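PDB 3O6N: APL1 from Anopheles gambiae, which probably acts in mosquito complement-like immunity through a heterodimeric complex with the leucine-rich repeat protein LRIM1. Local coordinates for residues L60-D66 against Y87-A92. Sequence-based numbering, arbitrary orientation.
Sequences LPAALLD and YAFAYA
L65 carries its CG beside the backbone N (chi1 -65°), while L60 has its CG anti to the backbone N (chi1 -175°); F89, although its CB points away, brings its ring back toward both leucines. Here two neighbouring turns of a leucine-rich repeat solenoid stack on their non-sheet side, the short helix 63-67 lying against the next turn, where two type I beta turns, Y87 to A90 and F89 to A92, follow in succession. L65 CD1 lies 3.6 Å from F89 CD1 and also reaches A92 CB; from the same side of the ring plane, L60 CD2 comes in obliquely, 3.8 Å from CE2 of F89. One flat ring thus serves two branched leucines in this buried layer, a methyl of L65 packing by CD1–CE1 and one of L60 by CE2–CZ; L74 of strand 73-75 continues the layer inward. Small residues suit the backbone approach: A62 CA and A88 CA come within 3.9 Å.

The polar link is made by water. One molecule donates to P61 O and A88 O and accepts from L65 N; a second donates to A88 O and D66 OD1 and accepts from Y91 N. Two water bonds therefore satisfy the buried A88 carbonyl. Outside, the Y91 ring meets R69 in a cation-pi contact, and D66 OD1 lies 3.3 Å from Y91 CD2, carboxylate and ring planes 79° apart. A third water donates to both D66 OD1 (3.1 Å) and Y87 O (2.8 Å).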
loop_
_atom_site.group_PDB
_atom_site.type_symbol
_atom_site.label_atom_id
_atom_site.label_comp_id
_atom_site.label_asym_id
_atom_site.label_seq_id
_atom_site.Cartn_x
_atom_site.Cartn_y
_atom_site.Cartn_z
ATOM N N LEU A 60 23.220 18.978 7.089
ATOM C CA LEU A 60 23.756 18.010 8.039
ATOM C C LEU A 60 25.283 18.024 7.988
ATOM O O LEU A 60 25.872 17.691 6.961
ATOM C CB LEU A 60 23.233 16.609 7.721
ATOM C CG LEU A 60 23.629 15.506 8.706
ATOM C CD1 LEU A 60 22.963 15.726 10.064
ATOM C CD2 LEU A 60 23.277 14.142 8.143
ATOM N N PRO A 61 25.930 18.410 9.100
ATOM C CA PRO A 61 27.388 18.576 9.145
ATOM C C PRO A 61 28.133 17.279 9.438
ATOM O O PRO A 61 27.593 16.392 10.093
ATOM C CB PRO A 61 27.583 19.548 10.311
ATOM C CG PRO A 61 26.458 19.212 11.248
ATOM C CD PRO A 61 25.290 18.782 10.376
ATOM N N ALA A 62 29.371 17.184 8.963
ATOM C CA ALA A 62 30.222 16.039 9.261
ATOM C C ALA A 62 30.598 15.997 10.742
ATOM O O ALA A 62 30.929 14.940 11.280
ATOM C CB ALA A 62 31.477 16.077 8.400
ATOM N N ALA A 63 30.537 17.153 11.394
ATOM C CA ALA A 63 30.961 17.280 12.786
ATOM C C ALA A 63 30.203 16.355 13.733
ATOM O O ALA A 63 30.745 15.929 14.751
ATOM C CB ALA A 63 30.846 18.726 13.249
ATOM N N LEU A 64 28.952 16.045 13.402
ATOM C CA LEU A 64 28.126 15.224 14.281
ATOM C C LEU A 64 28.706 13.827 14.464
ATOM O O LEU A 64 29.029 13.425 15.580
ATOM C CB LEU A 64 26.688 15.133 13.756
ATOM C CG LEU A 64 25.770 14.168 14.506
ATOM C CD1 LEU A 64 25.668 14.539 15.984
ATOM C CD2 LEU A 64 24.392 14.133 13.860
ATOM N N LEU A 65 28.836 13.091 13.364
ATOM C CA LEU A 65 29.343 11.723 13.419
ATOM C C LEU A 65 30.869 11.655 13.467
ATOM O O LEU A 65 31.443 10.594 13.717
ATOM C CB LEU A 65 28.796 10.895 12.254
ATOM C CG LEU A 65 27.280 10.699 12.304
ATOM C CD1 LEU A 65 26.763 10.004 11.044
ATOM C CD2 LEU A 65 26.877 9.925 13.558
ATOM N N ASP A 66 31.528 12.783 13.226
ATOM C CA ASP A 66 32.970 12.853 13.434
ATOM C C ASP A 66 33.271 12.781 14.928
ATOM O O ASP A 66 34.329 12.303 15.334
ATOM C CB ASP A 66 33.551 14.133 12.832
ATOM C CG ASP A 66 33.775 14.026 11.333
ATOM O OD1 ASP A 66 33.286 13.050 10.723
ATOM O OD2 ASP A 66 34.437 14.920 10.764
ATOM N N TYR A 87 30.709 14.229 3.365
ATOM C CA TYR A 87 31.367 13.269 4.247
ATOM C C TYR A 87 30.666 13.092 5.591
ATOM O O TYR A 87 31.257 12.582 6.543
ATOM C CB TYR A 87 32.838 13.646 4.428
ATOM C CG TYR A 87 33.543 13.764 3.099
ATOM C CD1 TYR A 87 33.803 12.635 2.334
ATOM C CD2 TYR A 87 33.917 15.002 2.594
ATOM C CE1 TYR A 87 34.432 12.731 1.109
ATOM C CE2 TYR A 87 34.549 15.108 1.368
ATOM C CZ TYR A 87 34.804 13.968 0.630
ATOM O OH TYR A 87 35.432 14.063 -0.590
ATOM N N ALA A 88 29.400 13.491 5.652
ATOM C CA ALA A 88 28.624 13.401 6.884
ATOM C C ALA A 88 28.647 12.000 7.493
ATOM O O ALA A 88 28.682 11.850 8.714
ATOM C CB ALA A 88 27.182 13.853 6.646
ATOM N N PHE A 89 28.631 10.976 6.643
ATOM C CA PHE A 89 28.590 9.597 7.126
ATOM C C PHE A 89 29.906 8.839 6.944
ATOM O O PHE A 89 29.912 7.614 6.803
ATOM C CB PHE A 89 27.429 8.837 6.475
ATOM C CG PHE A 89 26.073 9.336 6.893
ATOM C CD1 PHE A 89 25.417 8.772 7.976
ATOM C CD2 PHE A 89 25.458 10.373 6.211
ATOM C CE1 PHE A 89 24.169 9.230 8.369
ATOM C CE2 PHE A 89 24.208 10.837 6.596
ATOM C CZ PHE A 89 23.564 10.263 7.676
ATOM N N ALA A 90 31.015 9.569 6.971
ATOM C CA ALA A 90 32.337 8.962 6.839
ATOM C C ALA A 90 32.659 8.023 8.006
ATOM O O ALA A 90 33.202 6.936 7.804
ATOM C CB ALA A 90 33.408 10.043 6.713
ATOM N N TYR A 91 32.317 8.446 9.221
ATOM C CA TYR A 91 32.564 7.642 10.416
ATOM C C TYR A 91 31.280 7.025 10.965
ATOM O O TYR A 91 31.066 7.003 12.176
ATOM C CB TYR A 91 33.215 8.496 11.509
ATOM C CG TYR A 91 34.609 8.984 11.179
ATOM C CD1 TYR A 91 35.730 8.327 11.673
ATOM C CD2 TYR A 91 34.805 10.103 10.379
ATOM C CE1 TYR A 91 37.006 8.771 11.376
ATOM C CE2 TYR A 91 36.077 10.552 10.077
ATOM C CZ TYR A 91 37.174 9.883 10.579
ATOM O OH TYR A 91 38.442 10.327 10.282
ATOM N N ALA A 92 30.428 6.522 10.079
ATOM C CA ALA A 92 29.130 6.004 10.495
ATOM C C ALA A 92 29.096 4.479 10.527
ATOM O O ALA A 92 28.025 3.878 10.481
ATOM C CB ALA A 92 28.036 6.540 9.582
HETATM O O HOH W 1 27.728 13.751 10.872
HETATM O O HOH W 2 31.307 11.177 9.824
HETATM O O HOH W 3 33.678 13.313 7.706
#